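Long-range contacts in lumazine protein (Photobacterium kishitanii, PDB 3A35), which serves as an antenna protein that shifts the bioluminescence of bacterial luciferase to shorter wavelength, here carrying riboflavin in place of its lumazine chromophore: residues M1-V6 and N82-P87; Q7-I12 and G78-L83; Q22-T27 and T70-L75; T107-T112 and Y121-K126; I138-V143 and I157-N162. All blocks are in the same frame, centred on the assembly; numbering follows the deposited sequence. Where two conformers were deposited one is given.

In the fold
Contacts 1, 2 and 3 belong to the N-terminal lumazine-binding domain, contacts 4 and 5 to the C-terminal one. Contacts 1 and 2 share Asn82 and Leu83 on strand 80-84, their centres about 13 Å apart, and contact 2 pairs that strand with 8-17, closing the six-stranded antiparallel barrel. Contact 3 lies between the partners of both in sequence and about 11 Å from contact 2, centre to centre. Later in the chain, contact 4 is a hairpin whose strand 117-123 pairs with 154-160, the strand used by contact 5. Asn82 ND2, bonded to Asn141 O, links contacts 1 and 2 to contact 5, so the riboflavin-carrying barrel meets the second domain at strand 80-84.

Contact 1 of 5, residues M1-V6 and N82-P87; sequences MFKGIV and NLEVRP
A chi1 of -176° turns Glu84 CG away from its own amide, and the extended chain beyond carries the carboxylate across to the N-terminal loop, where it meets the backbone of Lys3 and Gly4. Arg86 instead bends: its CG lies between N and the carbonyl carbon and the chain kinks at chi3, which swings the guanidinium back over Phe2. The two carboxylate oxygens divide the work. Glu84 OE2 accepts Lys3 N at 2.8 Å on its syn lone pair, with a moderately bent N-H angle of 147°, while Glu84 OE1 takes a weak bond from Gly4 N at 2.9 Å. This buried carboxylate is held by one sound and one weak backbone amide bond, which may help to keep it ionised. Phe2 CZ sits under one face of the Arg86 guanidinium, 3.6 Å from Arg86 NH2, but the two planes are 49° apart, so the groups do not stack flat. A water accepts from both Met1 N (2.8 Å) and Arg86 NH1 (2.6 Å), bridging two like charges. At the other end both methyls of Val6 straddle Asn82 CB, with Val6 CG1 at 3.7 Å; the Asn82 amide bonds Asn168 N through OD1 and Asn141 O through ND2. The N-terminal loop thus lies against strand 80-84 of the lumazine-binding barrel, beside the flavin site, with Phe2 next to the ligand-binding residues Ser48 and Gly100.

Contact 2 of 5, residues Q7-I12 and G78-L83; sequences QGAGII and GNKVNL
The flat peptide joining Ala9 to Gly10 has Leu83 CD1 over one face, 3.5 Å from Gly10 N, while the N-H itself runs from Gly10 N to Val81 O at 2.9 Å, in the plane of that carbonyl. A return bond from Val81 N to Gly10 O (2.8 Å) makes this an antiparallel hydrogen-bonded pair. With no side chain on Gly10, the Leu83 methyl and Val81 CG2 can come right up to its backbone. Val81 and Leu83 lie on this face of the sheet, beside the bare backbone of Gly8 and Gly10; Ala9, Ile11, Lys80 and Asn82 take the other. There a chi1 of 173° directs the Lys80 chain along Ala9, its CG 3.8 Å from Ala9 CB, and Ile11 CD1 packs on Lys80 CB. At one end Gln7 and Gly8 both address Leu83 O, Gln7 N firmly at 2.9 Å and Gly8 N only weakly, which is a classic beta bulge. At the other, Ile12 N binds Asn79 O and Gly78 N binds Ile12 O (2.8 Å), carrying the ladder beyond the start of strand 80-84. Ile12 CG1 also touches Val81 CG1 at 4.0 Å. This pairing closes the N-terminal barrel: strand 22-27 continues the sheet beyond 8-17, strand 41-44 continues it beyond 80-84, and Ile32 of helix 30-34 covers Leu83.

Contact 3 of 5, residues Q22-T27 and T70-L75; sequences QRHGIT and TTFREL
His24 and Gln22, on strand 22-27 of the N-terminal antiparallel barrel, meet a short 3-10 turn at Phe72-Glu74. The close packing is on the His24 and Phe72 side. Phe72 presents its edge to the imidazole face in an offset edge-to-face pair, centroids 5.8 Å apart and planes at 81°, while His24 CE1 lies 3.4 Å from Phe72 O, the carbonyl standing at the edge of the imidazole ring. Phe72 goes on into the barrel against Cys47, Leu49 and Ile63, and Cys47 binds riboflavin; Thr70, just before the turn, touches the ligand directly. The contact buries His24 ND1, which has no partner in the model. The solvent side belongs to Arg73, whose CB turns away from the strand, and to Glu74; both are exposed. Between the two sides the buried Gln22 amide makes a polar link. Held out by an extended chain beyond CG, Gln22 NE2 donates to a lone pair of Arg73 O at 3.2 Å, nearly within the amide's own plane. A water lies 2.9 Å from Gln22 OE1 and 2.7 Å from Leu75 O, and can donate to them, though not to every acceptor around it at once. What settles which way round the amide sits is His24 NE2, whose N-H points at Gln22 OE1 over 2.8 Å at an angle of 177°, exactly in the imidazole plane.

Contact 4 of 5, residues T107-T112 and Y121-K126; sequences TVDNIT and YIKIPK
Tyr121 O is gripped by two successive amides of the facing strand, firmly by Asp109 N at 2.7 Å and weakly by Asn110 N at 3.4 Å. Val108 CA adds a C-H contact to the same oxygen. Two residues facing one is a classic beta bulge, and it shifts the register of this antiparallel hairpin by one. Regular pairing resumes on both sides, with Tyr121 N on Asn110 O and Lys123 N on Thr107 O, each 2.9 Å. A chi1 of -58° swings the Tyr121 ring alongside the Asn110 side chain, the two pointing the same way with ring and amide planes only 19° apart. Tyr121 CD2 lies 3.6 Å from Asn110 OD1, and Asn110 O stands at the ring edge. At the far end a water joins Tyr121 OH (2.7 Å) to Thr112 OG1 (3.0 Å). Lys123 NZ approaches Asp109 OD1 but stops at 4.2 Å, beyond a salt bridge. Strand 154-160 continues the sheet beyond Tyr121-Lys123, where the Ile122 backbone hydrogen-bonds that of Ile155 and Phe156 stacks on the Tyr121 ring; beyond Thr107-Thr112 comes strand 177-182, with Asp177 bonded to the Thr107 hydroxyl.

Contact 5 of 5, residues I138-V143 and I157-N162; sequences IGINGV and INYPKN
Ile157 CD1 touches two isoleucines, Ile140 CG1 at 3.7 Å and Ile138 CG2 at 3.8 Å. The Ile157 side chain meets Ile140 tip to tip and crosses Ile138 at about a right angle. Beside it Tyr159 comes across the flank of Ile140, bringing Tyr159 OH to 3.4 Å from Ile140 CG1, and Tyr159 CE1 rests 3.7 Å from Val143 CG1. The first of these is an oxygen on a methylene, so the hydroxyl is pressed against hydrocarbon and finds a polar partner in a water, 2.7 Å from Tyr159 OH. That water donates to Val143 O at 2.8 Å, tying the tyrosine to the turn it packs on. The axes of 138-140 and 157-160 stay 10.7 Å apart and cross at -67°. This is face-to-face packing across the buried interior of the second lumazine-binding domain, in place of backbone pairing, in keeping with the antiparallel barrel of this family. The next shell sets the groups in place. Ile140 to Val143 form a type I' turn closed by both backbone bonds between its ends, and Gly142 takes a positive phi of 89° there; Ile140 and Val143 both point toward the 157-162 segment. A chi1 of -64° for Tyr159 places one face of its ring, near the rim, against Ile157 CG2, and His145 of strand 143-146 meets the ring edge-to-face. Further out, Ile122 of strand 117-123 packs on both Ile140 and Ile157, Val178 and Val180 of strand 177-182 back Ile140 and Ile138, and Val6 from the N-terminal loop reaches Val143.

Contact 1 of 5, residues M1-V6 and N82-P87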
# COMPACT_ATOMS: atom_id res chain seq x y z
N MET A 1 -13.38 4.28 -6.70
CA MET A 1 -12.42 3.37 -6.00
C MET A 1 -11.54 2.46 -6.88
O MET A 1 -11.41 2.72 -8.04
CB MET A 1 -12.97 2.71 -4.75
CG MET A 1 -13.88 1.60 -5.00
SD MET A 1 -14.98 1.56 -3.51
CE MET A 1 -16.29 0.44 -4.05
N PHE A 2 -10.81 1.54 -6.26
CA PHE A 2 -9.57 0.96 -6.85
C PHE A 2 -9.61 -0.57 -6.77
O PHE A 2 -10.39 -1.12 -6.02
CB PHE A 2 -8.33 1.53 -6.04
CG PHE A 2 -8.15 3.00 -6.15
CD1 PHE A 2 -7.40 3.51 -7.09
CD2 PHE A 2 -8.74 3.85 -5.22
CE1 PHE A 2 -7.15 4.86 -7.19
CE2 PHE A 2 -8.60 5.22 -5.29
CZ PHE A 2 -7.75 5.73 -6.27
N LYS A 3 -8.80 -1.20 -7.60
CA LYS A 3 -8.85 -2.68 -7.65
C LYS A 3 -8.01 -3.33 -6.59
O LYS A 3 -8.14 -4.51 -6.24
CB LYS A 3 -8.31 -3.16 -8.99
CG LYS A 3 -9.11 -2.64 -10.17
CD LYS A 3 -8.55 -2.91 -11.60
CE LYS A 3 -9.74 -2.75 -12.58
NZ LYS A 3 -9.49 -2.24 -13.95
N GLY A 4 -7.05 -2.57 -6.04
CA GLY A 4 -6.08 -3.31 -5.29
C GLY A 4 -5.16 -4.26 -6.04
O GLY A 4 -4.70 -5.21 -5.53
N ILE A 5 -4.86 -3.84 -7.25
CA ILE A 5 -3.90 -4.43 -8.12
C ILE A 5 -2.90 -3.36 -8.48
O ILE A 5 -3.21 -2.35 -9.13
CB ILE A 5 -4.58 -4.97 -9.47
CG1 ILE A 5 -5.54 -6.08 -9.04
CG2 ILE A 5 -3.52 -5.55 -10.32
CD1 ILE A 5 -6.41 -6.56 -10.21
N VAL A 6 -1.74 -3.62 -7.91
CA VAL A 6 -0.62 -2.65 -8.08
C VAL A 6 -0.11 -2.59 -9.47
O VAL A 6 0.24 -3.66 -10.07
CB VAL A 6 0.51 -2.97 -7.02
CG1 VAL A 6 1.75 -2.06 -7.22
CG2 VAL A 6 -0.05 -2.83 -5.61
N ASN A 82 4.06 1.08 -3.59
CA ASN A 82 3.13 0.56 -4.62
C ASN A 82 2.33 1.69 -5.19
O ASN A 82 1.84 2.53 -4.43
CB ASN A 82 2.23 -0.45 -3.94
CG ASN A 82 2.99 -1.69 -3.46
OD1 ASN A 82 4.06 -2.00 -4.06
ND2 ASN A 82 2.44 -2.39 -2.51
N LEU A 83 2.07 1.66 -6.49
CA LEU A 83 1.24 2.69 -7.18
C LEU A 83 0.03 2.08 -7.86
O LEU A 83 0.19 1.04 -8.55
CB LEU A 83 2.10 3.39 -8.27
CG LEU A 83 3.40 4.02 -7.72
CD1 LEU A 83 4.26 4.55 -8.87
CD2 LEU A 83 3.07 5.15 -6.66
N GLU A 84 -1.12 2.72 -7.75
CA GLU A 84 -2.31 2.28 -8.54
C GLU A 84 -3.13 3.53 -8.88
O GLU A 84 -3.55 4.32 -8.01
CB GLU A 84 -3.17 1.35 -7.78
CG GLU A 84 -4.36 0.82 -8.64
CD GLU A 84 -5.31 -0.05 -7.91
OE1 GLU A 84 -5.20 -0.41 -6.73
OE2 GLU A 84 -6.39 -0.28 -8.59
N VAL A 85 -3.31 3.73 -10.20
CA VAL A 85 -4.19 4.82 -10.71
C VAL A 85 -5.58 4.24 -10.88
O VAL A 85 -5.76 3.07 -11.13
CB VAL A 85 -3.60 5.31 -12.02
CG1 VAL A 85 -4.52 6.42 -12.66
CG2 VAL A 85 -2.22 5.85 -11.78
N ARG A 86 -6.58 5.02 -10.64
CA ARG A 86 -7.97 4.54 -10.73
C ARG A 86 -8.29 3.96 -12.11
O ARG A 86 -7.74 4.46 -13.10
CB ARG A 86 -9.01 5.58 -10.37
CG ARG A 86 -9.16 6.70 -11.24
CD ARG A 86 -10.39 7.50 -10.70
NE ARG A 86 -9.78 8.25 -9.60
CZ ARG A 86 -10.05 8.05 -8.31
NH1 ARG A 86 -10.89 7.09 -7.95
NH2 ARG A 86 -9.41 8.74 -7.41
N PRO A 87 -9.19 2.94 -12.14
CA PRO A 87 -9.58 2.43 -13.45
C PRO A 87 -10.09 3.50 -14.39
O PRO A 87 -10.80 4.44 -14.01
CB PRO A 87 -10.78 1.51 -13.08
CG PRO A 87 -10.43 0.94 -11.69
CD PRO A 87 -9.68 2.10 -11.03
O HOH W 1 -12.17 6.65 -5.78

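Contact 2 of 5, residues Q7-I12 and G78-L83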
# COMPACT_ATOMS: atom_id res chain seq x y z
N GLN A 7 -0.01 -1.44 -10.03
CA GLN A 7 0.37 -1.26 -11.43
C GLN A 7 1.82 -0.97 -11.60
O GLN A 7 2.38 -1.18 -12.70
CB GLN A 7 -0.36 -0.05 -11.99
CG GLN A 7 -1.82 -0.28 -12.08
CD GLN A 7 -2.62 1.02 -12.23
OE1 GLN A 7 -2.13 2.12 -12.19
NE2 GLN A 7 -3.97 0.82 -12.41
N GLY A 8 2.55 -0.57 -10.56
CA GLY A 8 4.04 -0.39 -10.70
C GLY A 8 4.56 0.09 -9.34
O GLY A 8 3.79 0.29 -8.40
N ALA A 9 5.83 0.33 -9.33
CA ALA A 9 6.52 0.66 -8.08
C ALA A 9 7.11 2.05 -8.32
O ALA A 9 7.69 2.34 -9.37
CB ALA A 9 7.66 -0.36 -7.91
N GLY A 10 6.96 2.91 -7.30
CA GLY A 10 7.68 4.15 -7.25
C GLY A 10 8.88 4.07 -6.28
O GLY A 10 8.85 3.20 -5.40
N ILE A 11 9.88 4.92 -6.48
CA ILE A 11 11.00 4.93 -5.57
C ILE A 11 11.07 6.34 -4.93
O ILE A 11 11.09 7.35 -5.65
CB ILE A 11 12.25 4.59 -6.32
CG1 ILE A 11 12.21 3.16 -6.95
CG2 ILE A 11 13.49 4.74 -5.36
CD1 ILE A 11 12.29 2.02 -5.94
N ILE A 12 11.06 6.39 -3.62
CA ILE A 12 11.07 7.74 -2.97
C ILE A 12 12.40 8.44 -3.27
O ILE A 12 13.51 7.83 -3.08
CB ILE A 12 10.90 7.62 -1.49
CG1 ILE A 12 9.57 6.94 -1.10
CG2 ILE A 12 11.03 9.00 -0.81
CD1 ILE A 12 9.37 6.78 0.32
N GLY A 78 14.79 6.16 -1.16
CA GLY A 78 15.10 4.88 -1.81
C GLY A 78 14.04 3.79 -1.61
O GLY A 78 14.13 2.76 -2.33
N ASN A 79 13.15 3.94 -0.59
CA ASN A 79 12.13 2.91 -0.39
C ASN A 79 11.19 2.87 -1.62
O ASN A 79 10.93 3.85 -2.33
CB ASN A 79 11.29 3.21 0.82
CG ASN A 79 12.04 3.05 2.15
OD1 ASN A 79 13.26 2.51 2.20
ND2 ASN A 79 11.44 3.42 3.19
N LYS A 80 10.63 1.68 -1.82
CA LYS A 80 9.77 1.37 -2.96
C LYS A 80 8.35 1.39 -2.42
O LYS A 80 7.99 0.77 -1.42
CB LYS A 80 10.07 -0.02 -3.46
CG LYS A 80 9.19 -0.54 -4.48
CD LYS A 80 10.03 -1.68 -5.09
CE LYS A 80 9.25 -2.91 -5.08
NZ LYS A 80 9.74 -3.55 -3.76
N VAL A 81 7.48 2.11 -3.17
CA VAL A 81 6.05 2.27 -2.82
C VAL A 81 5.20 1.66 -3.94
O VAL A 81 5.53 1.75 -5.11
CB VAL A 81 5.65 3.71 -2.56
CG1 VAL A 81 6.58 4.28 -1.39
CG2 VAL A 81 5.78 4.53 -3.81
N ASN A 82 4.06 1.08 -3.59
CA ASN A 82 3.13 0.56 -4.62
C ASN A 82 2.33 1.69 -5.19
O ASN A 82 1.84 2.53 -4.43
CB ASN A 82 2.23 -0.45 -3.94
CG ASN A 82 2.99 -1.69 -3.46
OD1 ASN A 82 4.06 -2.00 -4.06
ND2 ASN A 82 2.44 -2.39 -2.51
N LEU A 83 2.07 1.66 -6.49
CA LEU A 83 1.24 2.69 -7.18
C LEU A 83 0.03 2.08 -7.86
O LEU A 83 0.19 1.04 -8.55
CB LEU A 83 2.10 3.39 -8.27
CG LEU A 83 3.40 4.02 -7.72
CD1 LEU A 83 4.26 4.55 -8.87
CD2 LEU A 83 3.07 5.15 -6.66

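Contact 3 of 5, residues Q22-T27 and T70-L75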
# COMPACT_ATOMS: atom_id res chain seq x y z
N GLN A 22 4.49 15.83 5.67
CA GLN A 22 5.72 15.59 4.91
C GLN A 22 5.42 15.71 3.47
O GLN A 22 4.34 15.26 3.01
CB GLN A 22 6.27 14.21 5.17
CG GLN A 22 6.77 14.03 6.58
CD GLN A 22 7.33 12.69 6.89
OE1 GLN A 22 7.36 11.79 6.04
NE2 GLN A 22 7.95 12.52 8.07
N ARG A 23 6.36 16.13 2.65
CA ARG A 23 6.21 16.08 1.19
C ARG A 23 7.16 15.07 0.65
O ARG A 23 8.39 15.15 0.90
CB ARG A 23 6.40 17.48 0.54
CG ARG A 23 6.42 17.40 -0.98
CD ARG A 23 6.32 18.75 -1.65
NE ARG A 23 5.06 19.41 -1.29
CZ ARG A 23 4.78 20.66 -1.70
NH1 ARG A 23 5.70 21.35 -2.37
NH2 ARG A 23 3.67 21.22 -1.26
N HIS A 24 6.61 14.07 -0.06
CA HIS A 24 7.41 13.05 -0.63
C HIS A 24 7.43 13.20 -2.16
O HIS A 24 6.33 13.32 -2.81
CB HIS A 24 6.83 11.66 -0.35
CG HIS A 24 6.97 11.24 1.06
ND1 HIS A 24 7.11 9.95 1.46
CD2 HIS A 24 7.06 11.99 2.21
CE1 HIS A 24 7.23 9.86 2.77
NE2 HIS A 24 7.17 11.11 3.28
N GLY A 25 8.65 13.20 -2.77
CA GLY A 25 8.80 13.18 -4.19
C GLY A 25 9.14 11.76 -4.60
O GLY A 25 10.17 11.24 -4.08
N ILE A 26 8.39 11.19 -5.49
CA ILE A 26 8.49 9.75 -5.80
C ILE A 26 8.79 9.64 -7.28
O ILE A 26 8.02 10.08 -8.14
CB ILE A 26 7.17 9.02 -5.41
CG1 ILE A 26 6.86 9.25 -3.90
CG2 ILE A 26 7.33 7.54 -5.69
CD1 ILE A 26 5.53 8.63 -3.45
N THR A 27 9.90 8.95 -7.66
CA THR A 27 10.15 8.63 -9.07
C THR A 27 9.20 7.59 -9.55
O THR A 27 9.05 6.47 -8.97
CB THR A 27 11.57 8.06 -9.18
OG1 THR A 27 12.50 9.05 -8.72
CG2 THR A 27 11.91 7.70 -10.63
N THR A 70 -0.64 5.86 8.79
CA THR A 70 0.09 5.19 7.67
C THR A 70 1.58 5.13 7.94
O THR A 70 2.07 5.77 8.90
CB THR A 70 -0.13 5.97 6.31
OG1 THR A 70 0.41 7.30 6.49
CG2 THR A 70 -1.63 6.08 5.96
N THR A 71 2.31 4.44 7.07
CA THR A 71 3.77 4.29 7.24
C THR A 71 4.56 5.45 6.75
O THR A 71 5.83 5.45 6.90
CB THR A 71 4.19 2.95 6.62
OG1 THR A 71 3.89 3.07 5.24
CG2 THR A 71 3.46 1.81 7.25
N PHE A 72 3.94 6.41 6.01
CA PHE A 72 4.77 7.41 5.32
C PHE A 72 5.79 8.16 6.22
O PHE A 72 6.94 8.35 5.78
CB PHE A 72 3.89 8.43 4.67
CG PHE A 72 3.13 7.89 3.49
CD1 PHE A 72 3.80 7.65 2.30
CD2 PHE A 72 1.80 7.56 3.58
CE1 PHE A 72 3.06 7.15 1.19
CE2 PHE A 72 1.08 7.05 2.49
CZ PHE A 72 1.71 6.81 1.31
N ARG A 73 5.41 8.37 7.47
CA ARG A 73 6.19 9.24 8.37
C ARG A 73 7.54 8.64 8.50
O ARG A 73 8.55 9.44 8.60
CB ARG A 73 5.41 9.34 9.69
CG ARG A 73 6.11 10.19 10.83
CD ARG A 73 5.20 10.40 12.00
NE ARG A 73 4.35 9.25 12.37
CZ ARG A 73 3.14 9.36 12.92
NH1 ARG A 73 2.69 10.58 13.17
NH2 ARG A 73 2.42 8.31 13.27
N GLU A 74 7.62 7.30 8.48
CA GLU A 74 8.92 6.59 8.73
C GLU A 74 9.55 6.08 7.52
O GLU A 74 10.55 5.40 7.63
CB GLU A 74 8.70 5.39 9.61
CG GLU A 74 9.38 5.38 10.91
CD GLU A 74 8.45 5.86 11.90
OE1 GLU A 74 8.17 7.08 11.78
OE2 GLU A 74 8.02 5.04 12.79
N LEU A 75 9.02 6.33 6.34
CA LEU A 75 9.73 5.85 5.18
C LEU A 75 10.99 6.74 4.92
O LEU A 75 11.14 7.84 5.42
CB LEU A 75 8.78 5.84 3.93
CG LEU A 75 7.52 4.96 4.03
CD1 LEU A 75 6.76 5.15 2.71
CD2 LEU A 75 7.91 3.60 4.26
O HOH W 2 9.73 10.13 5.99

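Contact 4 of 5, residues T107-T112 and Y121-K126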
# COMPACT_ATOMS: atom_id res chain seq x y z
N THR A 107 2.31 -4.77 11.45
CA THR A 107 3.73 -5.05 11.34
C THR A 107 3.89 -6.50 10.95
O THR A 107 3.23 -7.39 11.54
CB THR A 107 4.38 -4.83 12.73
OG1 THR A 107 4.21 -3.45 13.05
CG2 THR A 107 5.87 -5.07 12.69
N VAL A 108 4.75 -6.76 10.03
CA VAL A 108 5.04 -8.15 9.52
C VAL A 108 5.65 -8.93 10.71
O VAL A 108 6.70 -8.57 11.25
CB VAL A 108 5.94 -8.10 8.36
CG1 VAL A 108 6.40 -9.49 7.94
CG2 VAL A 108 5.25 -7.38 7.19
N ASP A 109 5.02 -10.06 11.02
CA ASP A 109 5.51 -10.97 12.09
C ASP A 109 6.53 -11.94 11.45
O ASP A 109 7.48 -12.42 12.14
CB ASP A 109 4.35 -11.79 12.65
CG ASP A 109 4.83 -12.96 13.58
OD1 ASP A 109 5.08 -12.66 14.76
OD2 ASP A 109 5.00 -14.13 13.14
N ASN A 110 6.33 -12.41 10.23
CA ASN A 110 7.08 -13.47 9.61
C ASN A 110 6.78 -13.47 8.10
O ASN A 110 5.61 -13.11 7.65
CB ASN A 110 6.60 -14.82 10.27
CG ASN A 110 7.25 -16.03 9.71
OD1 ASN A 110 6.63 -17.14 9.59
ND2 ASN A 110 8.55 -15.89 9.39
N ILE A 111 7.74 -13.89 7.30
CA ILE A 111 7.55 -14.15 5.87
C ILE A 111 8.17 -15.52 5.60
O ILE A 111 9.29 -15.83 6.07
CB ILE A 111 8.44 -13.18 5.02
CG1 ILE A 111 8.16 -11.76 5.44
CG2 ILE A 111 8.29 -13.43 3.51
CD1 ILE A 111 6.78 -11.43 5.05
N THR A 112 7.53 -16.29 4.76
CA THR A 112 8.20 -17.48 4.27
C THR A 112 7.91 -17.55 2.80
O THR A 112 6.77 -17.34 2.35
CB THR A 112 7.78 -18.72 5.05
OG1 THR A 112 6.50 -19.17 4.63
CG2 THR A 112 7.75 -18.44 6.60
N TYR A 121 2.69 -13.05 7.26
CA TYR A 121 2.02 -13.06 8.56
C TYR A 121 2.13 -11.71 9.21
O TYR A 121 3.25 -11.22 9.41
CB TYR A 121 2.68 -14.13 9.51
CG TYR A 121 2.62 -15.52 8.89
CD1 TYR A 121 1.57 -16.37 9.17
CD2 TYR A 121 3.59 -15.95 8.00
CE1 TYR A 121 1.48 -17.67 8.59
CE2 TYR A 121 3.50 -17.21 7.35
CZ TYR A 121 2.47 -18.06 7.68
OH TYR A 121 2.43 -19.33 7.01
N ILE A 122 0.99 -11.11 9.48
CA ILE A 122 0.97 -9.72 9.86
C ILE A 122 0.33 -9.62 11.23
O ILE A 122 -0.78 -10.08 11.39
CB ILE A 122 0.16 -8.87 8.82
CG1 ILE A 122 0.78 -9.00 7.38
CG2 ILE A 122 0.07 -7.41 9.35
CD1 ILE A 122 0.22 -8.12 6.33
N LYS A 123 0.98 -9.01 12.20
CA LYS A 123 0.41 -8.86 13.53
C LYS A 123 -0.40 -7.58 13.60
O LYS A 123 0.15 -6.46 13.35
CB LYS A 123 1.52 -8.89 14.61
CG LYS A 123 0.97 -8.89 15.99
CD LYS A 123 2.12 -9.06 17.05
CE LYS A 123 2.58 -10.51 17.05
NZ LYS A 123 3.50 -10.87 18.19
N ILE A 124 -1.65 -7.66 14.04
CA ILE A 124 -2.60 -6.56 14.03
C ILE A 124 -2.54 -5.92 15.43
O ILE A 124 -2.70 -6.68 16.42
CB ILE A 124 -4.00 -7.03 13.63
CG1 ILE A 124 -4.00 -7.71 12.21
CG2 ILE A 124 -5.02 -5.87 13.79
CD1 ILE A 124 -3.43 -6.92 10.94
N PRO A 125 -2.19 -4.64 15.59
CA PRO A 125 -2.15 -4.12 16.97
C PRO A 125 -3.58 -3.96 17.50
O PRO A 125 -4.54 -4.02 16.70
CB PRO A 125 -1.44 -2.79 16.84
CG PRO A 125 -1.64 -2.41 15.40
CD PRO A 125 -1.77 -3.63 14.59
N LYS A 126 -3.73 -3.85 18.84
CA LYS A 126 -5.06 -4.01 19.45
C LYS A 126 -5.97 -2.84 19.06
O LYS A 126 -7.19 -3.00 18.91
CB LYS A 126 -5.01 -4.13 20.99
CG LYS A 126 -3.92 -5.04 21.63
CD LYS A 126 -4.36 -5.66 22.98
CE LYS A 126 -5.32 -4.76 23.84
NZ LYS A 126 -5.44 -5.28 25.28
O HOH W 3 4.97 -20.24 6.94

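Contact 5 of 5, residues I138-V143 and I157-N162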
# COMPACT_ATOMS: atom_id res chain seq x y z
N ILE A 138 -8.39 -8.30 2.30
CA ILE A 138 -7.76 -7.23 3.08
C ILE A 138 -6.78 -6.60 2.07
O ILE A 138 -6.16 -7.22 1.23
CB ILE A 138 -7.08 -7.78 4.31
CG1 ILE A 138 -6.65 -6.63 5.27
CG2 ILE A 138 -5.86 -8.66 4.03
CD1 ILE A 138 -6.27 -7.18 6.63
N GLY A 139 -6.59 -5.29 2.28
CA GLY A 139 -5.52 -4.52 1.54
C GLY A 139 -4.27 -4.35 2.44
O GLY A 139 -4.36 -3.84 3.53
N ILE A 140 -3.15 -4.74 1.86
CA ILE A 140 -1.83 -4.58 2.55
C ILE A 140 -1.00 -3.77 1.53
O ILE A 140 -0.70 -4.24 0.42
CB ILE A 140 -1.11 -5.92 2.80
CG1 ILE A 140 -1.99 -6.80 3.75
CG2 ILE A 140 0.27 -5.61 3.35
CD1 ILE A 140 -2.22 -6.19 5.07
N ASN A 141 -0.63 -2.53 1.93
CA ASN A 141 0.04 -1.65 1.00
C ASN A 141 -0.57 -1.53 -0.40
O ASN A 141 0.14 -1.35 -1.39
CB ASN A 141 1.54 -1.99 0.86
CG ASN A 141 2.40 -1.75 2.06
OD1 ASN A 141 3.64 -2.25 1.96
ND2 ASN A 141 2.01 -1.02 3.00
N GLY A 142 -1.92 -1.63 -0.40
CA GLY A 142 -2.58 -1.46 -1.68
C GLY A 142 -2.75 -2.73 -2.47
O GLY A 142 -3.32 -2.70 -3.59
N VAL A 143 -2.26 -3.88 -1.97
CA VAL A 143 -2.54 -5.18 -2.64
C VAL A 143 -3.72 -5.81 -1.91
O VAL A 143 -3.74 -6.03 -0.72
CB VAL A 143 -1.33 -6.05 -2.42
CG1 VAL A 143 -1.59 -7.48 -3.03
CG2 VAL A 143 -0.07 -5.44 -3.10
N ILE A 157 -1.69 -14.21 5.05
CA ILE A 157 -2.04 -14.02 3.68
C ILE A 157 -1.09 -14.77 2.79
O ILE A 157 0.11 -14.69 2.92
CB ILE A 157 -2.01 -12.52 3.26
CG1 ILE A 157 -2.95 -11.77 4.20
CG2 ILE A 157 -2.63 -12.39 1.80
CD1 ILE A 157 -2.55 -10.41 4.45
N ASN A 158 -1.65 -15.58 1.87
CA ASN A 158 -0.81 -16.46 1.10
C ASN A 158 -0.89 -15.96 -0.35
O ASN A 158 -1.90 -16.18 -1.08
CB ASN A 158 -1.38 -17.90 1.26
CG ASN A 158 -0.62 -18.88 0.48
OD1 ASN A 158 0.17 -18.57 -0.35
ND2 ASN A 158 -0.89 -20.17 0.79
N TYR A 159 0.13 -15.19 -0.71
CA TYR A 159 0.19 -14.54 -2.01
C TYR A 159 0.86 -15.42 -3.07
O TYR A 159 1.80 -16.13 -2.70
CB TYR A 159 1.01 -13.25 -1.92
CG TYR A 159 0.43 -12.16 -1.03
CD1 TYR A 159 -0.68 -11.37 -1.51
CD2 TYR A 159 0.97 -11.94 0.20
CE1 TYR A 159 -1.18 -10.35 -0.71
CE2 TYR A 159 0.52 -10.88 1.03
CZ TYR A 159 -0.57 -10.15 0.56
OH TYR A 159 -1.00 -9.18 1.49
N PRO A 160 0.49 -15.28 -4.33
CA PRO A 160 1.31 -15.93 -5.35
C PRO A 160 2.66 -15.22 -5.34
O PRO A 160 2.72 -13.99 -5.30
CB PRO A 160 0.60 -15.59 -6.65
CG PRO A 160 -0.48 -14.48 -6.37
CD PRO A 160 -0.58 -14.39 -4.88
N LYS A 161 3.77 -15.98 -5.49
CA LYS A 161 5.14 -15.40 -5.36
C LYS A 161 5.46 -14.28 -6.39
O LYS A 161 6.27 -13.43 -6.11
CB LYS A 161 6.29 -16.48 -5.31
CG LYS A 161 7.72 -15.85 -5.51
CD LYS A 161 8.88 -16.52 -4.83
CE LYS A 161 9.10 -16.01 -3.37
NZ LYS A 161 9.49 -14.56 -3.16
N ASN A 162 4.80 -14.24 -7.54
CA ASN A 162 5.17 -13.21 -8.48
C ASN A 162 4.75 -11.82 -8.04
O ASN A 162 5.17 -10.89 -8.65
CB ASN A 162 4.46 -13.47 -9.80
CG ASN A 162 3.14 -14.03 -9.57
OD1 ASN A 162 2.22 -13.27 -9.30
ND2 ASN A 162 3.01 -15.41 -9.56
O HOH W 4 -3.45 -8.36 0.76